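Putative pyrroline carboxylate reductase (PDB 2AHR) probably catalyses the NAD(P)H-dependent reduction of 1-pyrroline-5-carboxylate to L-proline, the last step of proline biosynthesis. Local coordinates at residues M4-I9 and L63-I68; I68-F73 and S88-I93; L174-L179 and I196-V201. All coordinates share one frame; numbering follows the deposited sequence.

Contact 1 of 3, residues M4-I9 and L63-I68; sequences MKIGII and LVILGI. With NAP (NADP nicotinamide-adenine-dinucleotide phosphate), chain S.
Gly7, Ile9 and Ile65 carry the backbone ladder between strands 5-9 and 63-66. The strands run parallel, 4.8 Å apart at closest approach. Gly7 O takes the N-H of Ile65 at 2.8 Å. Ile65 O takes the N-H of Ile9 at 3.0 Å. Past the end of strand 63-66, Gly67 N reaches Ile9 O at 2.8 Å. Leu63 N to Lys5 O, at the other end, is only weak. The CA-H of Ile8 also points at Ile65 O, adding a softer contact.

Apolar packing follows on both faces of the sheet. On one face are Ile6, Ile8, Leu63 and Ile65. Ile65 has CG1 anti to its own carbonyl carbon (chi1 -67°) and an extended chain. CD1 thereby comes to 3.7 Å from CG2 of Ile6, the two side chains crossing obliquely. Ile8 lies alongside Ile65 and points the same way. On the other face Ile9 CD1 meets Val64 CG1 at 4.0 Å, and Leu66 CD2 touches Ile9 CB at 4.1 Å. Gly7 adds no side chain there. Strands 28-32 and 86-88 continue the sheet outward.

The cofactor meets the C-terminal end of this pair. CG2 of Ile68 touches adenine atom N3A of NADP at 3.5 Å. His54, which binds NADP, lies close to Ile9.

These are neighbouring parallel strands of a Rossmann fold, with a glycine-rich turn following strand 5-9. Paired backbone groups and aliphatic side chains on both faces are consistent with a well-packed, buried strand pair, with the dinucleotide at the C-terminal ends of the strands.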
loop_
_atom_site.group_PDB
_atom_site.type_symbol
_atom_site.label_atom_id
_atom_site.label_comp_id
_atom_site.label_asym_id
_atom_site.label_seq_id
_atom_site.Cartn_x
_atom_site.Cartn_y
_atom_site.Cartn_z
HETATM N N MSE E 4 -22.731 -51.576 -17.427
HETATM C CA MSE E 4 -21.374 -51.756 -17.943
HETATM C C MSE E 4 -20.381 -51.979 -16.806
HETATM O O MSE E 4 -20.732 -51.854 -15.640
HETATM C CB MSE E 4 -20.945 -50.634 -18.918
HETATM C CG MSE E 4 -21.343 -49.196 -18.573
HETATM SE SE MSE E 4 -20.829 -47.947 -19.816
HETATM C CE MSE E 4 -21.922 -46.606 -19.354
ATOM N N LYS E 5 -19.157 -52.370 -17.138
ATOM C CA LYS E 5 -18.101 -52.432 -16.138
ATOM C C LYS E 5 -17.241 -51.178 -16.265
ATOM O O LYS E 5 -16.763 -50.858 -17.361
ATOM C CB LYS E 5 -17.231 -53.681 -16.297
ATOM C CG LYS E 5 -17.976 -55.018 -16.289
ATOM C CD LYS E 5 -17.150 -56.205 -15.707
ATOM C CE LYS E 5 -15.665 -55.903 -15.471
ATOM N NZ LYS E 5 -15.437 -54.909 -14.364
ATOM N N ILE E 6 -17.070 -50.468 -15.149
ATOM C CA ILE E 6 -16.283 -49.237 -15.103
ATOM C C ILE E 6 -15.076 -49.398 -14.176
ATOM O O ILE E 6 -15.211 -49.780 -13.006
ATOM C CB ILE E 6 -17.140 -48.003 -14.673
ATOM C CG1 ILE E 6 -18.346 -47.835 -15.605
ATOM C CG2 ILE E 6 -16.288 -46.724 -14.669
ATOM C CD1 ILE E 6 -19.442 -46.930 -15.075
ATOM N N GLY E 7 -13.897 -49.100 -14.714
ATOM C CA GLY E 7 -12.671 -49.110 -13.940
ATOM C C GLY E 7 -12.184 -47.705 -13.651
ATOM O O GLY E 7 -12.248 -46.830 -14.515
ATOM N N ILE E 8 -11.685 -47.494 -12.434
ATOM C CA ILE E 8 -11.148 -46.197 -12.034
ATOM C C ILE E 8 -9.660 -46.324 -11.719
ATOM O O ILE E 8 -9.261 -47.085 -10.835
ATOM C CB ILE E 8 -11.914 -45.588 -10.814
ATOM C CG1 ILE E 8 -13.411 -45.439 -11.104
ATOM C CG2 ILE E 8 -11.352 -44.213 -10.457
ATOM C CD1 ILE E 8 -14.275 -46.586 -10.607
ATOM N N ILE E 9 -8.847 -45.573 -12.456
ATOM C CA ILE E 9 -7.407 -45.559 -12.241
ATOM C C ILE E 9 -7.022 -44.326 -11.421
ATOM O O ILE E 9 -7.215 -43.183 -11.861
ATOM C CB ILE E 9 -6.627 -45.610 -13.582
ATOM C CG1 ILE E 9 -6.922 -46.922 -14.330
ATOM C CG2 ILE E 9 -5.126 -45.443 -13.344
ATOM C CD1 ILE E 9 -6.419 -46.945 -15.768
ATOM N N LEU E 63 -15.364 -48.933 -19.891
ATOM C CA LEU E 63 -15.175 -47.498 -19.760
ATOM C C LEU E 63 -14.189 -47.272 -18.634
ATOM O O LEU E 63 -14.307 -47.885 -17.575
ATOM C CB LEU E 63 -16.512 -46.833 -19.439
ATOM C CG LEU E 63 -16.604 -45.307 -19.343
ATOM C CD1 LEU E 63 -16.566 -44.641 -20.712
ATOM C CD2 LEU E 63 -17.881 -44.923 -18.621
ATOM N N VAL E 64 -13.206 -46.412 -18.871
ATOM C CA VAL E 64 -12.230 -46.033 -17.845
ATOM C C VAL E 64 -12.488 -44.608 -17.335
ATOM O O VAL E 64 -12.834 -43.702 -18.108
ATOM C CB VAL E 64 -10.788 -46.152 -18.390
ATOM C CG1 VAL E 64 -9.777 -45.465 -17.471
ATOM C CG2 VAL E 64 -10.425 -47.622 -18.603
ATOM N N ILE E 65 -12.310 -44.422 -16.031
ATOM C CA ILE E 65 -12.328 -43.098 -15.439
ATOM C C ILE E 65 -10.963 -42.840 -14.807
ATOM O O ILE E 65 -10.468 -43.645 -14.014
ATOM C CB ILE E 65 -13.500 -42.932 -14.421
ATOM C CG1 ILE E 65 -14.849 -42.971 -15.154
ATOM C CG2 ILE E 65 -13.373 -41.638 -13.630
ATOM C CD1 ILE E 65 -16.060 -43.062 -14.237
ATOM N N LEU E 66 -10.355 -41.717 -15.178
ATOM C CA LEU E 66 -9.068 -41.326 -14.631
ATOM C C LEU E 66 -9.173 -40.391 -13.420
ATOM O O LEU E 66 -9.619 -39.245 -13.540
ATOM C CB LEU E 66 -8.205 -40.677 -15.722
ATOM C CG LEU E 66 -7.776 -41.564 -16.893
ATOM C CD1 LEU E 66 -7.131 -40.710 -17.999
ATOM C CD2 LEU E 66 -6.817 -42.651 -16.418
ATOM N N GLY E 67 -8.710 -40.873 -12.269
ATOM C CA GLY E 67 -8.675 -40.075 -11.045
ATOM C C GLY E 67 -7.302 -39.597 -10.578
ATOM O O GLY E 67 -7.172 -39.037 -9.480
ATOM N N ILE E 68 -6.280 -39.803 -11.413
ATOM C CA ILE E 68 -4.911 -39.352 -11.105
ATOM C C ILE E 68 -4.777 -37.841 -11.311
ATOM O O ILE E 68 -5.589 -37.236 -12.031
ATOM C CB ILE E 68 -3.853 -40.091 -11.973
ATOM C CG1 ILE E 68 -4.261 -40.092 -13.461
ATOM C CG2 ILE E 68 -3.637 -41.526 -11.453
ATOM C CD1 ILE E 68 -3.104 -40.351 -14.425
HETATM P PA NAP S . -5.317 -36.601 -4.674
HETATM O O1A NAP S . -3.891 -36.283 -4.392
HETATM O O2A NAP S . -6.127 -36.512 -3.424
HETATM O O5B NAP S . -5.507 -38.046 -5.375
HETATM C C5B NAP S . -4.603 -38.552 -6.331
HETATM C C4B NAP S . -4.494 -40.059 -6.109
HETATM O O4B NAP S . -3.841 -40.706 -7.188
HETATM C C3B NAP S . -3.716 -40.376 -4.834
HETATM O O3B NAP S . -4.562 -41.110 -3.975
HETATM C C2B NAP S . -2.514 -41.195 -5.282
HETATM O O2B NAP S . -2.247 -42.340 -4.488
HETATM C C1B NAP S . -2.962 -41.685 -6.653
HETATM N N9A NAP S . -1.802 -42.028 -7.511
HETATM C C8A NAP S . -0.532 -41.498 -7.466
HETATM N N7A NAP S . 0.221 -42.110 -8.414
HETATM C C5A NAP S . -0.544 -43.026 -9.060
HETATM C C6A NAP S . -0.266 -43.927 -10.089
HETATM N N6A NAP S . 0.983 -44.371 -10.214
HETATM N N1A NAP S . -1.279 -44.749 -10.543
HETATM C C2A NAP S . -2.539 -44.702 -9.971
HETATM N N3A NAP S . -2.797 -43.817 -8.945
HETATM C C4A NAP S . -1.817 -42.989 -8.496
HETATM O O3 NAP S . -5.866 -35.618 -5.842
HETATM P PN NAP S . -7.425 -35.220 -6.036
HETATM O O1N NAP S . -7.653 -33.963 -5.265
HETATM O O2N NAP S . -8.323 -36.383 -5.800
HETATM O O5D NAP S . -7.452 -34.850 -7.609
HETATM C C5D NAP S . -7.514 -35.848 -8.603
HETATM C C4D NAP S . -8.015 -35.248 -9.915
HETATM O O4D NAP S . -9.279 -34.632 -9.756
HETATM C C3D NAP S . -7.063 -34.179 -10.440
HETATM O O3D NAP S . -6.814 -34.465 -11.795
HETATM C C2D NAP S . -7.790 -32.849 -10.293
HETATM O O2D NAP S . -7.459 -31.982 -11.372
HETATM C C1D NAP S . -9.268 -33.292 -10.246
HETATM N N1N NAP S . -10.185 -32.482 -9.402
HETATM C C2N NAP S . -10.015 -32.394 -8.034
HETATM C C3N NAP S . -10.911 -31.652 -7.259
HETATM C C7N NAP S . -10.822 -31.641 -5.761
HETATM O O7N NAP S . -11.817 -30.920 -5.070
HETATM N N7N NAP S . -9.842 -32.298 -5.126
HETATM C C4N NAP S . -11.986 -31.001 -7.877
HETATM C C5N NAP S . -12.161 -31.100 -9.250
HETATM C C6N NAP S . -11.250 -31.848 -9.998
HETATM P P2B NAP S . -1.552 -42.299 -3.027
HETATM O O1X NAP S . -1.234 -43.730 -2.627
HETATM O O2X NAP S . -0.264 -41.511 -3.105
HETATM O O3X NAP S . -2.487 -41.669 -2.009
#

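Contact 2 of 3, residues I68-F73 and S88-I93; sequences IKPQLF and SMAAGI. With NA (sodium ion), chain R; NAP (NADP nicotinamide-adenine-dinucleotide phosphate), chain S.
CG1 of Ile93 stands anti to the carbonyl carbon (chi1 -57°), and the further turn at chi2 brings CD1 over the Phe73 ring. CD1 lies 3.9 Å from the centroid of that ring and 27° off its normal, a CH-pi contact. Ser88 turns OG anti to the backbone N. That oxygen comes to the ring edge, near its plane, 3.3 Å from Phe73 CZ. The same OG accepts the N-H of Ala90 at 3.2 Å, making an ST turn. This bond holds the hydroxyl against the start of the loop. Ala90 CB approaches the ring obliquely, 3.4 Å from Phe73 CZ.

Pro70 is the second side chain of the join. Its CB packs against Ile93 CD1 and lies 3.5 Å from Ala91 O.

These are the loops that follow two neighbouring parallel strands of the Rossmann fold, 63-66 and 86-88. Such loops line the cofactor cleft, and here each takes one hydroxyl of the nicotinamide ribose. O3D of NADP donates to Ile68 O at 3.0 Å. O2D accepts the N-H of Ala91 at 3.0 Å, in a nearly straight bond of 178°. The packing between the loops is consistent with a fixed spacing of the two ribose bonds. Ser224 of the second subunit also bonds to the cofactor.

Further along, Gly92 turns with positive phi and gives its O to a sodium ion at 2.4 Å. Two waters and the backbone oxygens of Ala256, Lys257 and Leu259 complete that site.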
loop_
_atom_site.group_PDB
_atom_site.type_symbol
_atom_site.label_atom_id
_atom_site.label_comp_id
_atom_site.label_asym_id
_atom_site.label_seq_id
_atom_site.Cartn_x
_atom_site.Cartn_y
_atom_site.Cartn_z
ATOM N N ILE E 68 -6.280 -39.803 -11.413
ATOM C CA ILE E 68 -4.911 -39.352 -11.105
ATOM C C ILE E 68 -4.777 -37.841 -11.311
ATOM O O ILE E 68 -5.589 -37.236 -12.031
ATOM C CB ILE E 68 -3.853 -40.091 -11.973
ATOM C CG1 ILE E 68 -4.261 -40.092 -13.461
ATOM C CG2 ILE E 68 -3.637 -41.526 -11.453
ATOM C CD1 ILE E 68 -3.104 -40.351 -14.425
ATOM N N LYS E 69 -3.771 -37.228 -10.681
ATOM C CA LYS E 69 -3.541 -35.798 -10.884
ATOM C C LYS E 69 -2.899 -35.502 -12.247
ATOM O O LYS E 69 -2.203 -36.355 -12.801
ATOM C CB LYS E 69 -2.792 -35.154 -9.700
ATOM C CG LYS E 69 -1.314 -35.450 -9.559
ATOM C CD LYS E 69 -0.840 -34.963 -8.183
ATOM C CE LYS E 69 0.658 -34.662 -8.151
ATOM N NZ LYS E 69 1.510 -35.885 -8.189
ATOM N N PRO E 70 -3.153 -34.300 -12.804
ATOM C CA PRO E 70 -2.690 -33.985 -14.164
ATOM C C PRO E 70 -1.175 -34.143 -14.361
ATOM O O PRO E 70 -0.743 -34.571 -15.435
ATOM C CB PRO E 70 -3.128 -32.518 -14.364
ATOM C CG PRO E 70 -3.321 -31.984 -12.999
ATOM C CD PRO E 70 -3.862 -33.154 -12.206
ATOM N N GLN E 71 -0.389 -33.823 -13.330
ATOM C CA GLN E 71 1.078 -33.917 -13.401
ATOM C C GLN E 71 1.607 -35.333 -13.672
ATOM O O GLN E 71 2.783 -35.491 -13.998
ATOM C CB GLN E 71 1.740 -33.385 -12.119
ATOM C CG GLN E 71 1.567 -31.896 -11.861
ATOM C CD GLN E 71 0.352 -31.579 -10.992
ATOM O OE1 GLN E 71 -0.593 -32.361 -10.900
ATOM N NE2 GLN E 71 0.378 -30.418 -10.357
ATOM N N LEU E 72 0.749 -36.345 -13.530
ATOM C CA LEU E 72 1.142 -37.744 -13.709
ATOM C C LEU E 72 0.555 -38.407 -14.948
ATOM O O LEU E 72 0.741 -39.607 -15.143
ATOM C CB LEU E 72 0.738 -38.557 -12.477
ATOM C CG LEU E 72 1.731 -38.788 -11.336
ATOM C CD1 LEU E 72 2.684 -37.601 -11.102
ATOM C CD2 LEU E 72 0.973 -39.139 -10.057
ATOM N N PHE E 73 -0.161 -37.649 -15.774
ATOM C CA PHE E 73 -0.796 -38.203 -16.978
ATOM C C PHE E 73 0.194 -38.902 -17.936
ATOM O O PHE E 73 0.006 -40.064 -18.283
ATOM C CB PHE E 73 -1.623 -37.120 -17.710
ATOM C CG PHE E 73 -3.098 -37.091 -17.319
ATOM C CD1 PHE E 73 -3.487 -37.098 -15.978
ATOM C CD2 PHE E 73 -4.092 -37.022 -18.300
ATOM C CE1 PHE E 73 -4.844 -37.072 -15.621
ATOM C CE2 PHE E 73 -5.444 -36.986 -17.957
ATOM C CZ PHE E 73 -5.819 -37.019 -16.616
ATOM N N SER E 88 -11.625 -38.317 -18.365
ATOM C CA SER E 88 -10.667 -37.606 -17.522
ATOM C C SER E 88 -11.377 -36.585 -16.654
ATOM O O SER E 88 -12.243 -35.825 -17.137
ATOM C CB SER E 88 -9.594 -36.917 -18.380
ATOM O OG SER E 88 -8.763 -36.045 -17.617
HETATM N N MSE E 89 -11.014 -36.550 -15.377
HETATM C CA MSE E 89 -11.541 -35.505 -14.471
HETATM C C MSE E 89 -10.514 -34.385 -14.180
HETATM O O MSE E 89 -10.777 -33.461 -13.403
HETATM C CB MSE E 89 -12.118 -36.116 -13.188
HETATM C CG MSE E 89 -11.114 -36.492 -12.096
HETATM SE SE MSE E 89 -11.871 -37.260 -10.601
HETATM C CE MSE E 89 -12.772 -38.587 -11.393
ATOM N N ALA E 90 -9.361 -34.463 -14.844
ATOM C CA ALA E 90 -8.214 -33.643 -14.517
ATOM C C ALA E 90 -8.352 -32.224 -15.046
ATOM O O ALA E 90 -8.773 -32.018 -16.182
ATOM C CB ALA E 90 -6.946 -34.272 -15.060
ATOM N N ALA E 91 -8.001 -31.265 -14.193
ATOM C CA ALA E 91 -7.890 -29.863 -14.563
ATOM C C ALA E 91 -6.728 -29.655 -15.518
ATOM O O ALA E 91 -5.669 -30.280 -15.377
ATOM C CB ALA E 91 -7.680 -29.000 -13.301
ATOM N N GLY E 92 -6.925 -28.764 -16.480
ATOM C CA GLY E 92 -5.830 -28.296 -17.314
ATOM C C GLY E 92 -5.309 -29.170 -18.448
ATOM O O GLY E 92 -4.369 -28.773 -19.138
ATOM N N ILE E 93 -5.892 -30.350 -18.656
ATOM C CA ILE E 93 -5.428 -31.252 -19.723
ATOM C C ILE E 93 -6.526 -31.403 -20.770
ATOM O O ILE E 93 -7.590 -31.982 -20.492
ATOM C CB ILE E 93 -5.011 -32.635 -19.156
ATOM C CG1 ILE E 93 -3.916 -32.436 -18.101
ATOM C CG2 ILE E 93 -4.588 -33.611 -20.297
ATOM C CD1 ILE E 93 -2.928 -33.571 -17.975
HETATM NA NA NA R . -3.581 -26.479 -19.322
HETATM P PA NAP S . -5.317 -36.601 -4.674
HETATM O O1A NAP S . -3.891 -36.283 -4.392
HETATM O O2A NAP S . -6.127 -36.512 -3.424
HETATM O O5B NAP S . -5.507 -38.046 -5.375
HETATM C C5B NAP S . -4.603 -38.552 -6.331
HETATM C C4B NAP S . -4.494 -40.059 -6.109
HETATM O O4B NAP S . -3.841 -40.706 -7.188
HETATM C C3B NAP S . -3.716 -40.376 -4.834
HETATM O O3B NAP S . -4.562 -41.110 -3.975
HETATM C C2B NAP S . -2.514 -41.195 -5.282
HETATM O O2B NAP S . -2.247 -42.340 -4.488
HETATM C C1B NAP S . -2.962 -41.685 -6.653
HETATM N N9A NAP S . -1.802 -42.028 -7.511
HETATM C C8A NAP S . -0.532 -41.498 -7.466
HETATM N N7A NAP S . 0.221 -42.110 -8.414
HETATM C C5A NAP S . -0.544 -43.026 -9.060
HETATM C C6A NAP S . -0.266 -43.927 -10.089
HETATM N N6A NAP S . 0.983 -44.371 -10.214
HETATM N N1A NAP S . -1.279 -44.749 -10.543
HETATM C C2A NAP S . -2.539 -44.702 -9.971
HETATM N N3A NAP S . -2.797 -43.817 -8.945
HETATM C C4A NAP S . -1.817 -42.989 -8.496
HETATM O O3 NAP S . -5.866 -35.618 -5.842
HETATM P PN NAP S . -7.425 -35.220 -6.036
HETATM O O1N NAP S . -7.653 -33.963 -5.265
HETATM O O2N NAP S . -8.323 -36.383 -5.800
HETATM O O5D NAP S . -7.452 -34.850 -7.609
HETATM C C5D NAP S . -7.514 -35.848 -8.603
HETATM C C4D NAP S . -8.015 -35.248 -9.915
HETATM O O4D NAP S . -9.279 -34.632 -9.756
HETATM C C3D NAP S . -7.063 -34.179 -10.440
HETATM O O3D NAP S . -6.814 -34.465 -11.795
HETATM C C2D NAP S . -7.790 -32.849 -10.293
HETATM O O2D NAP S . -7.459 -31.982 -11.372
HETATM C C1D NAP S . -9.268 -33.292 -10.246
HETATM N N1N NAP S . -10.185 -32.482 -9.402
HETATM C C2N NAP S . -10.015 -32.394 -8.034
HETATM C C3N NAP S . -10.911 -31.652 -7.259
HETATM C C7N NAP S . -10.822 -31.641 -5.761
HETATM O O7N NAP S . -11.817 -30.920 -5.070
HETATM N N7N NAP S . -9.842 -32.298 -5.126
HETATM C C4N NAP S . -11.986 -31.001 -7.877
HETATM C C5N NAP S . -12.161 -31.100 -9.250
HETATM C C6N NAP S . -11.250 -31.848 -9.998
HETATM P P2B NAP S . -1.552 -42.299 -3.027
HETATM O O1X NAP S . -1.234 -43.730 -2.627
HETATM O O2X NAP S . -0.264 -41.511 -3.105
HETATM O O3X NAP S . -2.487 -41.669 -2.009
HETATM O O HOH W 1 -5.509 -25.557 -20.372
HETATM O O HOH W 2 -3.213 -26.271 -21.709
#

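Contact 3 of 3, residues L174-L179 and I196-V201; sequences LFIEAL and IVTQTV
Ile176 and Val197 meet where helices 158-185 and 190-210 come together in the all-helical dimerisation domain. The two are successive helices joined by a short connection. Their local axes approach to 9.8 Å, with 132° between the chain directions.

Ile176 is the side chain to follow. Its CB stands 4.5 Å from CG2 of Val197. Here the chain forks. The CG2 branch lies anti to the backbone N and runs past Val197 in the opposite direction, with 3.9 Å between Ile176 CG2 and Val197 CG2. The same methyl lies 4.2 Å from OG1 of Thr198, whose hydrogen bond goes back to Leu194 O. The CG1 branch takes the other way, anti to the carbonyl carbon (chi1 -79°), and meets CG2 of Val201 at 4.0 Å. At the tip, Ile176 CD1 keeps beside that same Val201 CG2 at 4.2 Å.

One turn on, Leu179 also packs on Val197, its side chain crossing at an angle. Its CB rests against both valine methyls, and Leu179 CD1 also nears CG2. Val197 has an unusual chi1 of -20°, away from the staggered positions, which may mean strain or an uncertain rotamer.

The packing is wholly buried, partly by the second subunit. Phe175 stacks on Phe175 of that subunit, and Leu179 packs on its Val245. Within helix 190-210, Ile196 O is gripped twice: Thr200 OG1 at 2.8 Å and the N-H of Thr200 reach it from opposite faces of its plane.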
loop_
_atom_site.group_PDB
_atom_site.type_symbol
_atom_site.label_atom_id
_atom_site.label_comp_id
_atom_site.label_asym_id
_atom_site.label_seq_id
_atom_site.Cartn_x
_atom_site.Cartn_y
_atom_site.Cartn_z
ATOM N N LEU E 174 -13.461 -20.726 2.797
ATOM C CA LEU E 174 -12.602 -19.693 3.433
ATOM C C LEU E 174 -13.420 -18.448 3.805
ATOM O O LEU E 174 -13.249 -17.871 4.873
ATOM C CB LEU E 174 -11.403 -19.332 2.529
ATOM C CG LEU E 174 -10.258 -18.463 3.117
ATOM C CD1 LEU E 174 -9.341 -19.269 4.009
ATOM C CD2 LEU E 174 -9.418 -17.779 2.019
ATOM N N PHE E 175 -14.317 -18.054 2.903
ATOM C CA PHE E 175 -15.260 -16.982 3.144
ATOM C C PHE E 175 -16.168 -17.282 4.343
ATOM O O PHE E 175 -16.394 -16.434 5.183
ATOM C CB PHE E 175 -16.100 -16.760 1.870
ATOM C CG PHE E 175 -17.082 -15.613 1.972
ATOM C CD1 PHE E 175 -16.650 -14.283 1.825
ATOM C CD2 PHE E 175 -18.444 -15.857 2.197
ATOM C CE1 PHE E 175 -17.562 -13.214 1.912
ATOM C CE2 PHE E 175 -19.368 -14.808 2.270
ATOM C CZ PHE E 175 -18.918 -13.478 2.130
ATOM N N ILE E 176 -16.697 -18.503 4.412
ATOM C CA ILE E 176 -17.530 -18.916 5.528
ATOM C C ILE E 176 -16.721 -18.915 6.838
ATOM O O ILE E 176 -17.189 -18.450 7.884
ATOM C CB ILE E 176 -18.174 -20.296 5.231
ATOM C CG1 ILE E 176 -19.377 -20.123 4.299
ATOM C CG2 ILE E 176 -18.638 -20.993 6.521
ATOM C CD1 ILE E 176 -19.953 -21.476 3.733
ATOM N N GLU E 177 -15.499 -19.440 6.780
ATOM C CA GLU E 177 -14.629 -19.472 7.947
ATOM C C GLU E 177 -14.351 -18.039 8.425
ATOM O O GLU E 177 -14.281 -17.783 9.651
ATOM C CB GLU E 177 -13.330 -20.168 7.590
ATOM C CG GLU E 177 -12.275 -20.150 8.672
ATOM C CD GLU E 177 -12.583 -21.087 9.817
ATOM O OE1 GLU E 177 -13.558 -21.853 9.728
ATOM O OE2 GLU E 177 -11.852 -21.042 10.824
ATOM N N ALA E 178 -14.208 -17.109 7.461
ATOM C CA ALA E 178 -13.907 -15.712 7.789
ATOM C C ALA E 178 -15.041 -15.054 8.567
ATOM O O ALA E 178 -14.792 -14.378 9.545
ATOM C CB ALA E 178 -13.591 -14.904 6.504
ATOM N N LEU E 179 -16.285 -15.232 8.103
ATOM C CA LEU E 179 -17.464 -14.743 8.835
ATOM C C LEU E 179 -17.546 -15.344 10.245
ATOM O O LEU E 179 -17.848 -14.647 11.214
ATOM C CB LEU E 179 -18.745 -15.099 8.065
ATOM C CG LEU E 179 -18.926 -14.348 6.737
ATOM C CD1 LEU E 179 -20.029 -14.978 5.886
ATOM C CD2 LEU E 179 -19.230 -12.898 7.041
ATOM N N ILE E 196 -24.854 -20.532 12.409
ATOM C CA ILE E 196 -25.597 -19.380 11.955
ATOM C C ILE E 196 -25.204 -18.967 10.539
ATOM O O ILE E 196 -26.097 -18.730 9.716
ATOM C CB ILE E 196 -25.388 -18.169 12.878
ATOM C CG1 ILE E 196 -25.946 -18.463 14.284
ATOM C CG2 ILE E 196 -25.989 -16.883 12.231
ATOM C CD1 ILE E 196 -25.397 -17.530 15.390
ATOM N N VAL E 197 -23.896 -18.823 10.254
ATOM C CA VAL E 197 -23.552 -18.350 8.901
ATOM C C VAL E 197 -23.778 -19.411 7.794
ATOM O O VAL E 197 -24.231 -19.071 6.689
ATOM C CB VAL E 197 -22.176 -17.542 8.741
ATOM C CG1 VAL E 197 -21.651 -16.969 10.037
ATOM C CG2 VAL E 197 -21.139 -18.317 7.978
ATOM N N THR E 198 -23.490 -20.683 8.088
ATOM C CA THR E 198 -23.739 -21.751 7.101
ATOM C C THR E 198 -25.234 -21.782 6.704
ATOM O O THR E 198 -25.568 -21.902 5.516
ATOM C CB THR E 198 -23.320 -23.151 7.633
ATOM O OG1 THR E 198 -21.935 -23.124 8.047
ATOM C CG2 THR E 198 -23.507 -24.208 6.544
ATOM N N GLN E 199 -26.124 -21.654 7.695
ATOM C CA GLN E 199 -27.566 -21.678 7.442
ATOM C C GLN E 199 -27.977 -20.451 6.667
ATOM O O GLN E 199 -28.833 -20.535 5.783
ATOM C CB GLN E 199 -28.365 -21.809 8.749
ATOM C CG GLN E 199 -28.274 -23.256 9.319
ATOM C CD GLN E 199 -29.151 -23.535 10.557
ATOM O OE1 GLN E 199 -28.915 -24.530 11.272
ATOM N NE2 GLN E 199 -30.155 -22.675 10.814
ATOM N N THR E 200 -27.342 -19.316 6.961
ATOM C CA THR E 200 -27.622 -18.079 6.242
ATOM C C THR E 200 -27.124 -18.128 4.800
ATOM O O THR E 200 -27.772 -17.592 3.889
ATOM C CB THR E 200 -27.002 -16.879 6.972
ATOM O OG1 THR E 200 -27.515 -16.826 8.308
ATOM C CG2 THR E 200 -27.311 -15.590 6.260
ATOM N N VAL E 201 -25.973 -18.752 4.590
ATOM C CA VAL E 201 -25.407 -18.911 3.239
ATOM C C VAL E 201 -26.330 -19.796 2.403
ATOM O O VAL E 201 -26.692 -19.438 1.263
ATOM C CB VAL E 201 -23.965 -19.502 3.268
ATOM C CG1 VAL E 201 -23.476 -19.885 1.862
ATOM C CG2 VAL E 201 -22.976 -18.521 3.885
#

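In the fold
From the N terminus, contact 1 closes first, joining the opening strand to strand 63-66 across a 53-residue excursion that is about half helix. Contact 2 begins at Ile68, the last residue of contact 1, and closes a much shorter loop through helix 73-77 and strand 86-88. The two also touch through Leu66 against Met89 and Phe73, and both reach the same NADP. Contact 3 closes later, around the turn between helices 158-185 and 190-210. Its nearest atoms are about 19 Å from contact 2 and about 23 Å from contact 1. The three run in series, none nested or crossing: two build the nucleotide-binding domain, one the helical dimerisation domain.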